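PDB 3OTT: Two-component system sensor histidine kinase from Bacteroides thetaiotaomicron, which probably senses saccharides through the extracellular domain described here and passes the signal on by histidine phosphorylation to control transcription. Local coordinates for residues T249-Y254 against L263-H268; I280-F285 against G295-I300; G528-G533 against I541-E546; Y521-E526 against M564-N569; R694-D699 against N721-I726. All coordinates share one frame; numbering follows the deposited sequence.

Contact 1 of 5, residues T249-Y254 against L263-H268; sequences TDNGLY and LQHIIH
His265 lies over Tyr254 in an offset stack, with ring centroids 4.1 Å apart and planes inclined by only 14°. Its CG stands anti to the backbone N (chi1 176°), which brings the imidazole nearer the facing strand. Followed outward, His265 CB meets the rim of the phenol at Tyr254 CE2 (3.9 Å), and His265 CG lies 3.7 Å from the same carbon. One branch then brings His265 CD2 over the phenol face, 3.3 Å from Tyr254 CZ and offset toward the rim. On the other branch, His265 CE1 lies 3.5 Å from Tyr254 OH. At the tip, His265 NE2 donates to Asn251 O at 2.8 Å, with an N-H...O angle of 172° and the acceptor in the imidazole plane. Stack and bond together fix the rotation of the ring. An ST turn, in which Thr249 OG1 accepts from Asn251 N, probably helps to position that residue; the same hydroxyl donates to Gly252 O. Beneath the ring pair, Leu253 and Ile266 form an antiparallel hydrogen-bonded pair, with Leu253 N to Ile266 O at 2.9 Å. Their side chains point to the sheet face away from the rings. The hairpin joins strands 252-256 and 264-266, the third and the outermost of a four-stranded propeller blade, and Tyr254 also stacks with Phe229 of strand 222-229 in the preceding blade.

Contact 2 of 5, residues I280-F285 against G295-I300; sequences IIWNIF and GTDYGI
Two residues of one strand, Trp282 and Asn283, stand opposite the single Gly295 of the other, which makes a classic beta bulge in the antiparallel hairpin of strands 281-286 and 292-296. This blade of the propeller takes its fourth strand, 13-15, from the start of the chain, the closure often called Velcro in propellers. The bulge is seen in the bonds at one carbonyl: Gly295 O accepts from Asn283 N at 3.3 Å and, weakly, from Trp282 N at 2.8 Å. In return, Gly295 N donates almost straight to Asn283 O (2.9 Å, 179°). The Trp282 indole, with CG anti to the carbonyl carbon (chi1 -61°), extends beside the end of the partner strand. The ring presents its edge to the backbone between Thr296 and Asp297, while Ile280 CG2, two residues back in its own segment, lies over one face, toward the rim. Ile280 and Asp297 run alongside each other in the same sense, Ile280 CB to Asp297 CB 3.9 Å, and Asp297 N is bonded to Ile280 O at 3.1 Å. Asp297 sits within an ST turn in which Thr296 OG1 accepts from Tyr298 N. Indole and carboxylate planes are turned 53° apart, yet the polar bond between them is sound: Trp282 NE1 reaches Asp297 OD1 at 2.9 Å, with the oxygen in the indole plane and met on its anti side, somewhat out of the carboxylate plane.

Contact 3 of 5, residues G528-G533 against I541-E546; sequences GLLWVG and INPKDE
Leu530 and Ile541 form an antiparallel hydrogen-bonded pair whose two bonds match, Leu530 N to Ile541 O and Ile541 N to Leu530 O each spanning 2.8 Å with an N-H...O angle of 163°. They tie strands 530-534 and 537-542, the two middle strands of a propeller blade. On the sheet face carrying this pair, Leu530 CB and Ile541 CB are 3.9 Å apart. Ile541 CG1 lies anti to the carbonyl carbon (chi1 -68°), and CD1 at its end touches Val532 CG2 at 3.5 Å. Leu530 CD1 approaches the proline ring at Pro543 CG (4.2 Å), and Trp486 of the preceding blade packs on both Leu530 and Pro543. Elsewhere on the hairpin, Leu529 CD2 presses on Asn542 CB at 3.3 Å, a tight approach. Pro543 CD rests 3.5 Å from Gly528 O, where strand 537-542 gives way to a turn. There Asn542 OD1 accepts from Lys544 N at 3.0 Å, an Asx turn. Two main-chain bonds thus set the pairing, and mostly hydrocarbon contacts fill in the rest, with Gly528 O against Pro543 CD as an exception; no side-chain hydrogen bond crosses the pairing, and the Asx turn stays within residues 541-546 and shapes the exit from the strand.

Contact 4 of 5, residues Y521-E526 against M564-N569; sequences YLLCDE and MTCVKN
Tyr521 meets Met564 through its ring face: Met564 N stands 3.6 Å above the plane, toward the rim. The two side chains run alongside in opposite senses, bringing Tyr521 CD1 to within 3.8 Å of Met564 CB. The sulfur adds a Met-aromatic contact, with Met564 SD 4.8 Å from the Tyr521 ring centroid and oblique, 51° off the normal. These innermost strands of two consecutive propeller blades run nearly parallel (21°), but their axes stay 7.9 Å apart and no hydrogen bond joins them. Apolar packing centres on Leu523, whose CG sits between backbone N and carbonyl carbon (chi1 78°), directing the two methyls at different residues of the other strand. Leu523 CD2 lies 4.0 Å from Met564 CB, and Leu523 CD1 touches Cys566 SG at 3.7 Å. Cys566 SG also packs on Asp525 CB at 3.5 Å. The carboxylate turns to other partners: Asp525 OD1 accepts from Leu529 N, and Asp525 OD2 forms a salt bridge with Arg584 and accepts from Trp531 NE1.

Contact 5 of 5, residues R694-D699 against N721-I726; sequences RLEGMD and NYQLII
Gln723 O is gripped twice from the facing strand, by Glu696 N in a hydrogen bond of 2.8 Å and by a CA-H...O contact from Leu695 CA at 3.5 Å. Further main-chain bonds continue the antiparallel pairing of strands 691-696 and 720-728, including Ile725 N to Arg694 O at 2.9 Å. On one face, Arg694 runs along Ile725 with Arg694 CG 4.1 Å from Ile725 CB, and Glu696 CG meets Ile725 CD1 at 3.9 Å. On the other, with CG anti to the backbone N (chi1 -178°), Leu695 turns toward the other strand and its CD1 reaches Tyr722 CB at 3.5 Å. This face, with Leu724 resting on Phe676, turns to the second sheet of the Y_Y_Y beta-sandwich. Past the strand, Asp699 OD2 accepts from Leu695 N at 2.8 Å and also bonds Tyr714 OH. The inward face is mainly hydrocarbon, whereas the outward one adds charge to its aliphatic contacts: Arg694 makes a salt bridge to Glu696, whose hydrogen bond is weak, and a cation-pi contact with Trp702.

How the contacts relate
The five contacts sample three modules in chain order. Contacts 1 and 2 lie in consecutive blades of the first propeller, centres 12 Å apart, and a probable hydrogen bond from Ile281 N to Thr249 O (2.9 Å) links them. Contacts 3 and 4, centres 11 Å apart, share a blade of the second propeller; contact 3 binds within it, whereas contact 4 joins it to the next blade and closes a longer loop around contact 3. Centre to centre, the two pairs are 49 to 60 Å apart, and contact 5, in the C-terminal sandwich, lies 42 to 55 Å from all the others. The three groups do not touch (nearest atoms at least about 25 Å apart), consistent with distinct domains along one extracellular sensor.

Contact 1 of 5, residues T249-Y254 against L263-H268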
# COMPACT_ATOMS: atom_id res chain seq x y z
N THR B 249 19.82 -27.59 -9.95
CA THR B 249 19.77 -28.80 -10.74
C THR B 249 20.34 -29.93 -9.92
O THR B 249 20.69 -29.75 -8.78
CB THR B 249 20.53 -28.63 -12.11
OG1 THR B 249 21.95 -28.66 -11.89
CG2 THR B 249 20.16 -27.29 -12.81
N ASP B 250 20.49 -31.09 -10.53
CA ASP B 250 21.36 -32.08 -9.97
C ASP B 250 22.79 -31.94 -10.39
O ASP B 250 23.60 -32.80 -10.05
CB ASP B 250 20.89 -33.51 -10.22
CG ASP B 250 20.27 -33.68 -11.51
OD1 ASP B 250 20.98 -33.62 -12.53
OD2 ASP B 250 19.04 -33.89 -11.50
N ASN B 251 23.16 -30.86 -11.08
CA ASN B 251 24.60 -30.65 -11.35
C ASN B 251 24.92 -29.20 -11.12
O ASN B 251 25.52 -28.51 -11.98
CB ASN B 251 25.02 -31.17 -12.73
CG ASN B 251 26.57 -31.07 -13.00
OD1 ASN B 251 27.40 -31.38 -12.13
ND2 ASN B 251 26.95 -30.64 -14.23
N GLY B 252 24.45 -28.71 -9.96
CA GLY B 252 24.80 -27.40 -9.46
C GLY B 252 23.77 -26.35 -9.81
O GLY B 252 22.66 -26.64 -10.21
N LEU B 253 24.21 -25.11 -9.67
CA LEU B 253 23.42 -23.90 -9.81
C LEU B 253 23.70 -23.14 -11.10
O LEU B 253 24.85 -22.95 -11.47
CB LEU B 253 23.73 -22.96 -8.60
CG LEU B 253 23.03 -21.60 -8.52
CD1 LEU B 253 21.51 -21.67 -8.38
CD2 LEU B 253 23.65 -20.83 -7.39
N TYR B 254 22.63 -22.73 -11.79
CA TYR B 254 22.75 -21.93 -12.98
C TYR B 254 22.05 -20.63 -12.68
O TYR B 254 21.04 -20.61 -11.95
CB TYR B 254 22.09 -22.57 -14.17
CG TYR B 254 22.86 -23.74 -14.73
CD1 TYR B 254 22.76 -24.98 -14.14
CD2 TYR B 254 23.72 -23.59 -15.85
CE1 TYR B 254 23.41 -26.07 -14.67
CE2 TYR B 254 24.42 -24.69 -16.38
CZ TYR B 254 24.24 -25.93 -15.77
OH TYR B 254 24.93 -27.07 -16.15
N LEU B 263 25.31 -17.82 -19.03
CA LEU B 263 24.88 -18.36 -17.74
C LEU B 263 26.10 -18.47 -16.86
O LEU B 263 27.19 -18.76 -17.35
CB LEU B 263 24.39 -19.79 -17.92
CG LEU B 263 23.09 -20.01 -18.69
CD1 LEU B 263 22.95 -21.47 -18.88
CD2 LEU B 263 21.87 -19.38 -17.91
N GLN B 264 25.95 -18.22 -15.56
CA GLN B 264 27.00 -18.61 -14.63
C GLN B 264 26.63 -20.00 -14.15
O GLN B 264 25.46 -20.28 -13.85
CB GLN B 264 27.08 -17.70 -13.41
CG GLN B 264 26.49 -16.33 -13.51
CD GLN B 264 26.81 -15.58 -12.23
OE1 GLN B 264 27.72 -16.01 -11.48
NE2 GLN B 264 26.10 -14.48 -11.96
N HIS B 265 27.59 -20.89 -14.07
CA HIS B 265 27.32 -22.22 -13.57
C HIS B 265 28.23 -22.50 -12.37
O HIS B 265 29.48 -22.49 -12.48
CB HIS B 265 27.57 -23.21 -14.68
CG HIS B 265 27.41 -24.63 -14.28
ND1 HIS B 265 28.21 -25.62 -14.78
CD2 HIS B 265 26.51 -25.25 -13.48
CE1 HIS B 265 27.84 -26.80 -14.30
NE2 HIS B 265 26.79 -26.60 -13.52
N ILE B 266 27.59 -22.79 -11.24
CA ILE B 266 28.26 -22.96 -9.98
C ILE B 266 28.19 -24.38 -9.44
O ILE B 266 27.09 -24.89 -9.28
CB ILE B 266 27.76 -21.91 -8.97
CG1 ILE B 266 28.06 -20.53 -9.56
CG2 ILE B 266 28.46 -22.11 -7.65
CD1 ILE B 266 26.89 -19.82 -9.90
N ILE B 267 29.35 -25.01 -9.20
CA ILE B 267 29.42 -26.38 -8.71
C ILE B 267 30.35 -26.50 -7.52
O ILE B 267 31.12 -25.58 -7.24
CB ILE B 267 29.92 -27.43 -9.74
CG1 ILE B 267 31.37 -27.16 -10.14
CG2 ILE B 267 28.93 -27.56 -10.91
CD1 ILE B 267 31.99 -28.23 -11.09
N HIS B 268 30.24 -27.64 -6.83
CA HIS B 268 31.01 -27.98 -5.67
C HIS B 268 32.50 -28.15 -6.05
O HIS B 268 32.84 -28.58 -7.15
CB HIS B 268 30.41 -29.25 -5.10
CG HIS B 268 31.19 -29.84 -3.97
ND1 HIS B 268 31.21 -29.30 -2.70
CD2 HIS B 268 31.96 -30.96 -3.92
CE1 HIS B 268 31.98 -30.04 -1.91
NE2 HIS B 268 32.45 -31.05 -2.63

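Contact 2 of 5, residues I280-F285 against G295-I300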
# COMPACT_ATOMS: atom_id res chain seq x y z
N ILE B 280 23.58 -31.25 -5.80
CA ILE B 280 22.19 -31.49 -5.98
C ILE B 280 21.37 -30.49 -5.20
O ILE B 280 21.31 -30.59 -3.97
CB ILE B 280 21.74 -32.92 -5.64
CG1 ILE B 280 22.37 -33.94 -6.61
CG2 ILE B 280 20.19 -33.00 -5.74
CD1 ILE B 280 22.66 -35.34 -6.00
N ILE B 281 20.70 -29.57 -5.91
CA ILE B 281 19.99 -28.48 -5.23
C ILE B 281 18.46 -28.65 -5.20
O ILE B 281 17.78 -28.31 -6.18
CB ILE B 281 20.37 -27.11 -5.85
CG1 ILE B 281 21.88 -26.85 -5.69
CG2 ILE B 281 19.63 -25.95 -5.17
CD1 ILE B 281 22.44 -25.85 -6.70
N TRP B 282 17.94 -29.13 -4.07
CA TRP B 282 16.50 -29.40 -3.85
C TRP B 282 15.62 -28.18 -3.73
O TRP B 282 14.49 -28.25 -4.13
CB TRP B 282 16.23 -30.27 -2.61
CG TRP B 282 16.87 -31.64 -2.69
CD1 TRP B 282 17.97 -32.09 -1.98
CD2 TRP B 282 16.54 -32.68 -3.61
NE1 TRP B 282 18.27 -33.35 -2.36
CE2 TRP B 282 17.42 -33.75 -3.35
CE3 TRP B 282 15.54 -32.84 -4.59
CZ2 TRP B 282 17.35 -34.96 -4.04
CZ3 TRP B 282 15.48 -34.07 -5.31
CH2 TRP B 282 16.38 -35.11 -5.01
N ASN B 283 16.14 -27.08 -3.18
CA ASN B 283 15.35 -25.86 -2.94
C ASN B 283 16.23 -24.64 -2.85
O ASN B 283 17.36 -24.71 -2.34
CB ASN B 283 14.47 -26.00 -1.65
CG ASN B 283 13.34 -24.96 -1.59
OD1 ASN B 283 13.46 -23.92 -0.88
ND2 ASN B 283 12.26 -25.21 -2.34
N ILE B 284 15.72 -23.52 -3.36
CA ILE B 284 16.41 -22.26 -3.29
C ILE B 284 15.40 -21.31 -2.72
O ILE B 284 14.24 -21.21 -3.19
CB ILE B 284 16.86 -21.73 -4.72
CG1 ILE B 284 17.73 -22.75 -5.48
CG2 ILE B 284 17.59 -20.39 -4.64
CD1 ILE B 284 18.06 -22.29 -6.97
N PHE B 285 15.84 -20.55 -1.73
CA PHE B 285 14.94 -19.63 -1.10
C PHE B 285 15.63 -18.33 -0.93
O PHE B 285 16.75 -18.28 -0.39
CB PHE B 285 14.59 -20.21 0.26
CG PHE B 285 13.86 -19.28 1.14
CD1 PHE B 285 12.53 -18.93 0.84
CD2 PHE B 285 14.46 -18.77 2.30
CE1 PHE B 285 11.80 -18.07 1.68
CE2 PHE B 285 13.73 -17.93 3.19
CZ PHE B 285 12.39 -17.58 2.86
N GLY B 295 19.40 -25.44 -0.42
CA GLY B 295 19.26 -26.71 0.29
C GLY B 295 19.58 -27.85 -0.66
O GLY B 295 18.93 -28.01 -1.76
N THR B 296 20.53 -28.67 -0.21
CA THR B 296 21.16 -29.60 -1.05
C THR B 296 21.10 -30.98 -0.41
O THR B 296 20.54 -31.18 0.67
CB THR B 296 22.61 -29.22 -1.30
OG1 THR B 296 23.36 -29.59 -0.15
CG2 THR B 296 22.80 -27.71 -1.52
N ASP B 297 21.66 -31.93 -1.15
CA ASP B 297 21.74 -33.28 -0.74
C ASP B 297 22.79 -33.44 0.37
O ASP B 297 22.86 -34.49 0.96
CB ASP B 297 22.13 -34.16 -1.94
CG ASP B 297 21.38 -35.45 -1.96
OD1 ASP B 297 20.16 -35.42 -1.73
OD2 ASP B 297 22.01 -36.50 -2.19
N TYR B 298 23.55 -32.39 0.68
CA TYR B 298 24.42 -32.42 1.83
C TYR B 298 24.64 -31.02 2.44
O TYR B 298 25.62 -30.33 2.11
CB TYR B 298 25.72 -33.18 1.50
CG TYR B 298 26.69 -33.34 2.69
CD1 TYR B 298 26.40 -34.17 3.76
CD2 TYR B 298 27.90 -32.62 2.72
CE1 TYR B 298 27.27 -34.27 4.84
CE2 TYR B 298 28.78 -32.75 3.77
CZ TYR B 298 28.45 -33.56 4.82
OH TYR B 298 29.34 -33.66 5.84
N GLY B 299 23.77 -30.62 3.36
CA GLY B 299 23.89 -29.31 4.01
C GLY B 299 23.26 -28.15 3.22
O GLY B 299 22.58 -28.34 2.19
N ILE B 300 23.63 -26.94 3.62
CA ILE B 300 23.07 -25.69 3.16
C ILE B 300 24.21 -24.80 2.77
O ILE B 300 25.20 -24.71 3.46
CB ILE B 300 22.30 -25.02 4.33
CG1 ILE B 300 21.01 -25.74 4.58
CG2 ILE B 300 22.04 -23.52 4.12
CD1 ILE B 300 20.47 -25.55 6.00

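Contact 3 of 5, residues G528-G533 against I541-E546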
# COMPACT_ATOMS: atom_id res chain seq x y z
N GLY B 528 34.25 26.91 8.56
CA GLY B 528 33.82 28.16 7.93
C GLY B 528 34.22 28.51 6.49
O GLY B 528 34.18 29.70 6.11
N LEU B 529 34.62 27.52 5.68
CA LEU B 529 34.91 27.78 4.24
C LEU B 529 33.65 27.57 3.47
O LEU B 529 32.81 26.80 3.90
CB LEU B 529 36.05 26.91 3.72
CG LEU B 529 37.37 27.30 4.41
CD1 LEU B 529 38.20 26.12 4.80
CD2 LEU B 529 38.14 28.18 3.53
N LEU B 530 33.47 28.28 2.36
CA LEU B 530 32.25 28.12 1.52
C LEU B 530 32.48 27.18 0.37
O LEU B 530 33.49 27.27 -0.31
CB LEU B 530 31.83 29.44 0.91
CG LEU B 530 30.84 30.39 1.57
CD1 LEU B 530 30.90 30.25 3.03
CD2 LEU B 530 31.15 31.81 1.17
N TRP B 531 31.50 26.37 0.07
CA TRP B 531 31.57 25.48 -1.08
C TRP B 531 30.47 25.85 -2.07
O TRP B 531 29.26 25.91 -1.70
CB TRP B 531 31.44 24.02 -0.60
CG TRP B 531 32.65 23.59 0.21
CD1 TRP B 531 32.86 23.83 1.51
CD2 TRP B 531 33.80 22.89 -0.28
NE1 TRP B 531 34.09 23.31 1.91
CE2 TRP B 531 34.68 22.73 0.82
CE3 TRP B 531 34.17 22.39 -1.54
CZ2 TRP B 531 35.91 22.04 0.71
CZ3 TRP B 531 35.38 21.73 -1.66
CH2 TRP B 531 36.24 21.56 -0.54
N VAL B 532 30.89 26.14 -3.32
CA VAL B 532 29.98 26.44 -4.41
C VAL B 532 29.97 25.31 -5.46
O VAL B 532 31.01 24.82 -5.92
CB VAL B 532 30.32 27.80 -5.10
CG1 VAL B 532 29.18 28.23 -6.14
CG2 VAL B 532 30.48 28.94 -4.07
N GLY B 533 28.78 24.88 -5.85
CA GLY B 533 28.66 23.80 -6.80
C GLY B 533 28.27 24.41 -8.11
O GLY B 533 27.47 25.37 -8.16
N ILE B 541 35.84 28.55 -1.18
CA ILE B 541 36.07 29.95 -0.94
C ILE B 541 36.41 30.20 0.52
O ILE B 541 35.70 29.72 1.40
CB ILE B 541 34.81 30.73 -1.27
CG1 ILE B 541 34.55 30.69 -2.78
CG2 ILE B 541 34.90 32.21 -0.83
CD1 ILE B 541 33.11 31.10 -3.15
N ASN B 542 37.46 30.96 0.78
CA ASN B 542 37.71 31.40 2.15
C ASN B 542 37.26 32.87 2.35
O ASN B 542 37.84 33.78 1.77
CB ASN B 542 39.18 31.13 2.54
CG ASN B 542 39.52 31.60 3.97
OD1 ASN B 542 38.75 32.32 4.65
ND2 ASN B 542 40.70 31.20 4.42
N PRO B 543 36.22 33.09 3.16
CA PRO B 543 35.58 34.40 3.19
C PRO B 543 36.39 35.40 3.99
O PRO B 543 36.09 36.58 3.90
CB PRO B 543 34.23 34.12 3.91
CG PRO B 543 34.17 32.66 4.14
CD PRO B 543 35.55 32.13 4.07
N LYS B 544 37.40 34.95 4.76
CA LYS B 544 38.32 35.90 5.40
C LYS B 544 39.05 36.80 4.43
O LYS B 544 39.17 37.99 4.66
CB LYS B 544 39.36 35.19 6.29
CG LYS B 544 38.79 34.59 7.57
CD LYS B 544 39.84 33.79 8.35
CE LYS B 544 39.13 32.88 9.40
NZ LYS B 544 38.73 33.70 10.59
N ASP B 545 39.63 36.20 3.40
CA ASP B 545 40.45 36.94 2.44
C ASP B 545 39.84 36.92 1.02
O ASP B 545 40.44 37.46 0.08
CB ASP B 545 41.87 36.37 2.41
CG ASP B 545 41.93 34.95 1.87
OD1 ASP B 545 40.89 34.24 1.83
OD2 ASP B 545 43.04 34.50 1.48
N GLU B 546 38.69 36.26 0.89
CA GLU B 546 37.95 36.13 -0.37
C GLU B 546 38.79 35.41 -1.45
O GLU B 546 38.72 35.72 -2.65
CB GLU B 546 37.42 37.49 -0.82
CG GLU B 546 36.24 37.91 0.07
CD GLU B 546 35.76 39.35 -0.15
OE1 GLU B 546 36.25 40.07 -1.07
OE2 GLU B 546 34.87 39.77 0.62

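Contact 4 of 5, residues Y521-E526 against M564-N569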
# COMPACT_ATOMS: atom_id res chain seq x y z
N TYR B 521 24.70 25.65 -6.28
CA TYR B 521 24.67 25.09 -4.96
C TYR B 521 25.64 25.79 -4.05
O TYR B 521 26.76 26.11 -4.46
CB TYR B 521 25.00 23.58 -4.93
CG TYR B 521 24.25 22.89 -3.80
CD1 TYR B 521 24.77 22.85 -2.50
CD2 TYR B 521 22.99 22.28 -4.02
CE1 TYR B 521 24.04 22.25 -1.43
CE2 TYR B 521 22.28 21.67 -2.98
CZ TYR B 521 22.80 21.65 -1.69
OH TYR B 521 22.08 21.02 -0.65
N LEU B 522 25.23 25.96 -2.80
CA LEU B 522 26.06 26.67 -1.84
C LEU B 522 25.97 26.09 -0.42
O LEU B 522 24.92 25.69 0.00
CB LEU B 522 25.69 28.14 -1.85
CG LEU B 522 26.47 29.34 -1.29
CD1 LEU B 522 25.77 29.89 -0.12
CD2 LEU B 522 27.99 29.25 -1.08
N LEU B 523 27.11 26.04 0.28
CA LEU B 523 27.21 25.55 1.64
C LEU B 523 28.45 26.09 2.37
O LEU B 523 29.41 26.55 1.73
CB LEU B 523 27.11 24.01 1.72
CG LEU B 523 28.17 22.95 1.41
CD1 LEU B 523 29.45 23.05 2.32
CD2 LEU B 523 27.59 21.54 1.63
N CYS B 524 28.38 26.08 3.70
CA CYS B 524 29.50 26.47 4.58
C CYS B 524 29.84 25.29 5.46
O CYS B 524 28.95 24.65 6.01
CB CYS B 524 29.14 27.65 5.47
SG CYS B 524 30.58 28.44 6.40
N ASP B 525 31.14 25.00 5.58
CA ASP B 525 31.60 23.83 6.33
C ASP B 525 31.97 24.26 7.75
O ASP B 525 31.99 25.47 8.05
CB ASP B 525 32.70 23.07 5.54
CG ASP B 525 34.08 23.75 5.56
OD1 ASP B 525 34.35 24.75 6.27
OD2 ASP B 525 34.97 23.21 4.88
N GLU B 526 32.24 23.28 8.61
CA GLU B 526 32.52 23.51 10.03
C GLU B 526 33.74 24.41 10.25
O GLU B 526 33.84 25.08 11.25
CB GLU B 526 32.72 22.17 10.77
CG GLU B 526 34.15 21.63 10.68
CD GLU B 526 34.29 20.20 11.20
OE1 GLU B 526 33.41 19.34 10.91
OE2 GLU B 526 35.30 19.93 11.89
N MET B 564 24.71 18.59 -2.03
CA MET B 564 26.09 18.54 -1.46
C MET B 564 25.98 18.59 0.04
O MET B 564 25.22 19.40 0.57
CB MET B 564 26.90 19.77 -1.86
CG MET B 564 27.33 19.83 -3.31
SD MET B 564 28.15 21.38 -3.75
CE MET B 564 29.59 21.35 -2.77
N THR B 565 26.74 17.76 0.76
CA THR B 565 26.72 17.91 2.20
C THR B 565 28.08 17.63 2.85
O THR B 565 28.87 16.84 2.30
CB THR B 565 25.56 17.07 2.82
OG1 THR B 565 25.11 17.73 3.99
CG2 THR B 565 25.96 15.64 3.15
N CYS B 566 28.34 18.24 4.02
CA CYS B 566 29.59 17.98 4.77
C CYS B 566 29.45 16.70 5.54
O CYS B 566 28.46 16.50 6.24
CB CYS B 566 29.94 19.06 5.80
SG CYS B 566 30.22 20.63 5.05
N VAL B 567 30.45 15.84 5.42
CA VAL B 567 30.53 14.59 6.16
C VAL B 567 31.93 14.55 6.81
O VAL B 567 32.88 14.11 6.18
CB VAL B 567 30.30 13.39 5.22
CG1 VAL B 567 30.51 12.09 5.93
CG2 VAL B 567 28.84 13.41 4.62
N LYS B 568 32.06 15.08 8.02
CA LYS B 568 33.37 15.13 8.72
C LYS B 568 34.42 15.89 7.90
O LYS B 568 34.30 17.09 7.67
CB LYS B 568 33.90 13.72 9.01
CG LYS B 568 33.15 12.88 10.03
CD LYS B 568 33.71 11.45 9.93
CE LYS B 568 33.46 10.63 11.16
NZ LYS B 568 32.15 9.96 11.01
N ASN B 569 35.42 15.17 7.40
CA ASN B 569 36.54 15.79 6.68
C ASN B 569 36.37 15.81 5.19
O ASN B 569 37.27 16.23 4.45
CB ASN B 569 37.86 15.10 7.05
CG ASN B 569 38.29 15.43 8.45
OD1 ASN B 569 38.27 16.60 8.85
ND2 ASN B 569 38.68 14.41 9.20

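Contact 5 of 5, residues R694-D699 against N721-I726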
# COMPACT_ATOMS: atom_id res chain seq x y z
N ARG B 694 23.90 -8.64 31.85
CA ARG B 694 23.99 -8.58 33.31
C ARG B 694 22.74 -9.22 33.90
O ARG B 694 21.66 -9.17 33.28
CB ARG B 694 24.13 -7.13 33.79
CG ARG B 694 22.95 -6.26 33.45
CD ARG B 694 23.33 -4.78 33.53
NE ARG B 694 23.51 -4.33 34.91
CZ ARG B 694 24.33 -3.36 35.28
NH1 ARG B 694 25.07 -2.72 34.37
NH2 ARG B 694 24.43 -3.02 36.55
N LEU B 695 22.87 -9.82 35.08
CA LEU B 695 21.70 -10.36 35.74
C LEU B 695 21.36 -9.53 36.99
O LEU B 695 22.01 -9.68 38.01
CB LEU B 695 21.91 -11.87 36.06
CG LEU B 695 20.75 -12.63 36.71
CD1 LEU B 695 19.58 -12.68 35.77
CD2 LEU B 695 21.11 -14.05 37.19
N GLU B 696 20.34 -8.69 36.91
CA GLU B 696 19.88 -7.92 38.06
C GLU B 696 19.50 -8.83 39.22
O GLU B 696 18.74 -9.77 39.04
CB GLU B 696 18.69 -7.00 37.73
CG GLU B 696 19.08 -5.69 37.02
CD GLU B 696 20.04 -4.82 37.85
OE1 GLU B 696 19.83 -4.68 39.11
OE2 GLU B 696 21.01 -4.29 37.24
N GLY B 697 20.07 -8.54 40.39
CA GLY B 697 19.89 -9.39 41.58
C GLY B 697 21.14 -10.22 41.86
O GLY B 697 21.22 -10.94 42.87
N MET B 698 22.13 -10.09 40.98
CA MET B 698 23.33 -10.92 41.01
C MET B 698 24.46 -10.01 40.64
O MET B 698 25.29 -9.70 41.49
CB MET B 698 23.19 -12.11 40.06
CG MET B 698 24.43 -13.03 39.91
SD MET B 698 24.93 -13.76 41.47
CE MET B 698 23.52 -14.83 41.84
N ASP B 699 24.47 -9.53 39.41
CA ASP B 699 25.54 -8.69 38.87
C ASP B 699 25.39 -7.23 39.25
O ASP B 699 24.28 -6.70 39.32
CB ASP B 699 25.57 -8.74 37.35
CG ASP B 699 26.09 -10.05 36.83
OD1 ASP B 699 27.22 -10.47 37.21
OD2 ASP B 699 25.37 -10.66 36.05
N ASN B 721 14.10 -13.33 42.75
CA ASN B 721 13.79 -12.64 41.55
C ASN B 721 15.05 -12.08 40.91
O ASN B 721 15.88 -11.46 41.60
CB ASN B 721 12.82 -11.52 41.87
CG ASN B 721 11.42 -12.05 42.19
OD1 ASN B 721 10.73 -12.55 41.32
ND2 ASN B 721 10.99 -11.89 43.42
N TYR B 722 15.19 -12.29 39.61
CA TYR B 722 16.31 -11.77 38.81
C TYR B 722 15.73 -11.21 37.51
O TYR B 722 14.55 -11.46 37.19
CB TYR B 722 17.35 -12.86 38.48
CG TYR B 722 17.82 -13.62 39.67
CD1 TYR B 722 17.23 -14.84 40.03
CD2 TYR B 722 18.86 -13.13 40.46
CE1 TYR B 722 17.66 -15.54 41.14
CE2 TYR B 722 19.31 -13.83 41.57
CZ TYR B 722 18.70 -15.02 41.90
OH TYR B 722 19.14 -15.68 42.99
N GLN B 723 16.54 -10.45 36.79
CA GLN B 723 16.14 -9.91 35.49
C GLN B 723 17.41 -9.95 34.64
O GLN B 723 18.39 -9.32 35.00
CB GLN B 723 15.60 -8.47 35.64
CG GLN B 723 15.21 -7.82 34.34
CD GLN B 723 14.73 -6.39 34.51
OE1 GLN B 723 15.54 -5.48 34.71
NE2 GLN B 723 13.42 -6.17 34.37
N LEU B 724 17.37 -10.70 33.53
CA LEU B 724 18.48 -10.76 32.62
C LEU B 724 18.35 -9.63 31.59
O LEU B 724 17.33 -9.51 30.89
CB LEU B 724 18.36 -12.05 31.85
CG LEU B 724 19.52 -12.88 31.38
CD1 LEU B 724 19.13 -13.57 30.09
CD2 LEU B 724 20.89 -12.18 31.35
N ILE B 725 19.39 -8.82 31.48
CA ILE B 725 19.37 -7.75 30.51
C ILE B 725 20.47 -7.98 29.48
O ILE B 725 21.63 -8.18 29.84
CB ILE B 725 19.51 -6.38 31.21
CG1 ILE B 725 18.36 -6.20 32.23
CG2 ILE B 725 19.56 -5.23 30.19
CD1 ILE B 725 18.60 -4.99 33.24
N ILE B 726 20.10 -8.02 28.21
CA ILE B 726 21.05 -8.29 27.16
C ILE B 726 21.07 -7.13 26.19
O ILE B 726 20.01 -6.64 25.83
CB ILE B 726 20.72 -9.60 26.43
CG1 ILE B 726 20.70 -10.77 27.43
CG2 ILE B 726 21.73 -9.87 25.32
CD1 ILE B 726 20.06 -12.03 26.85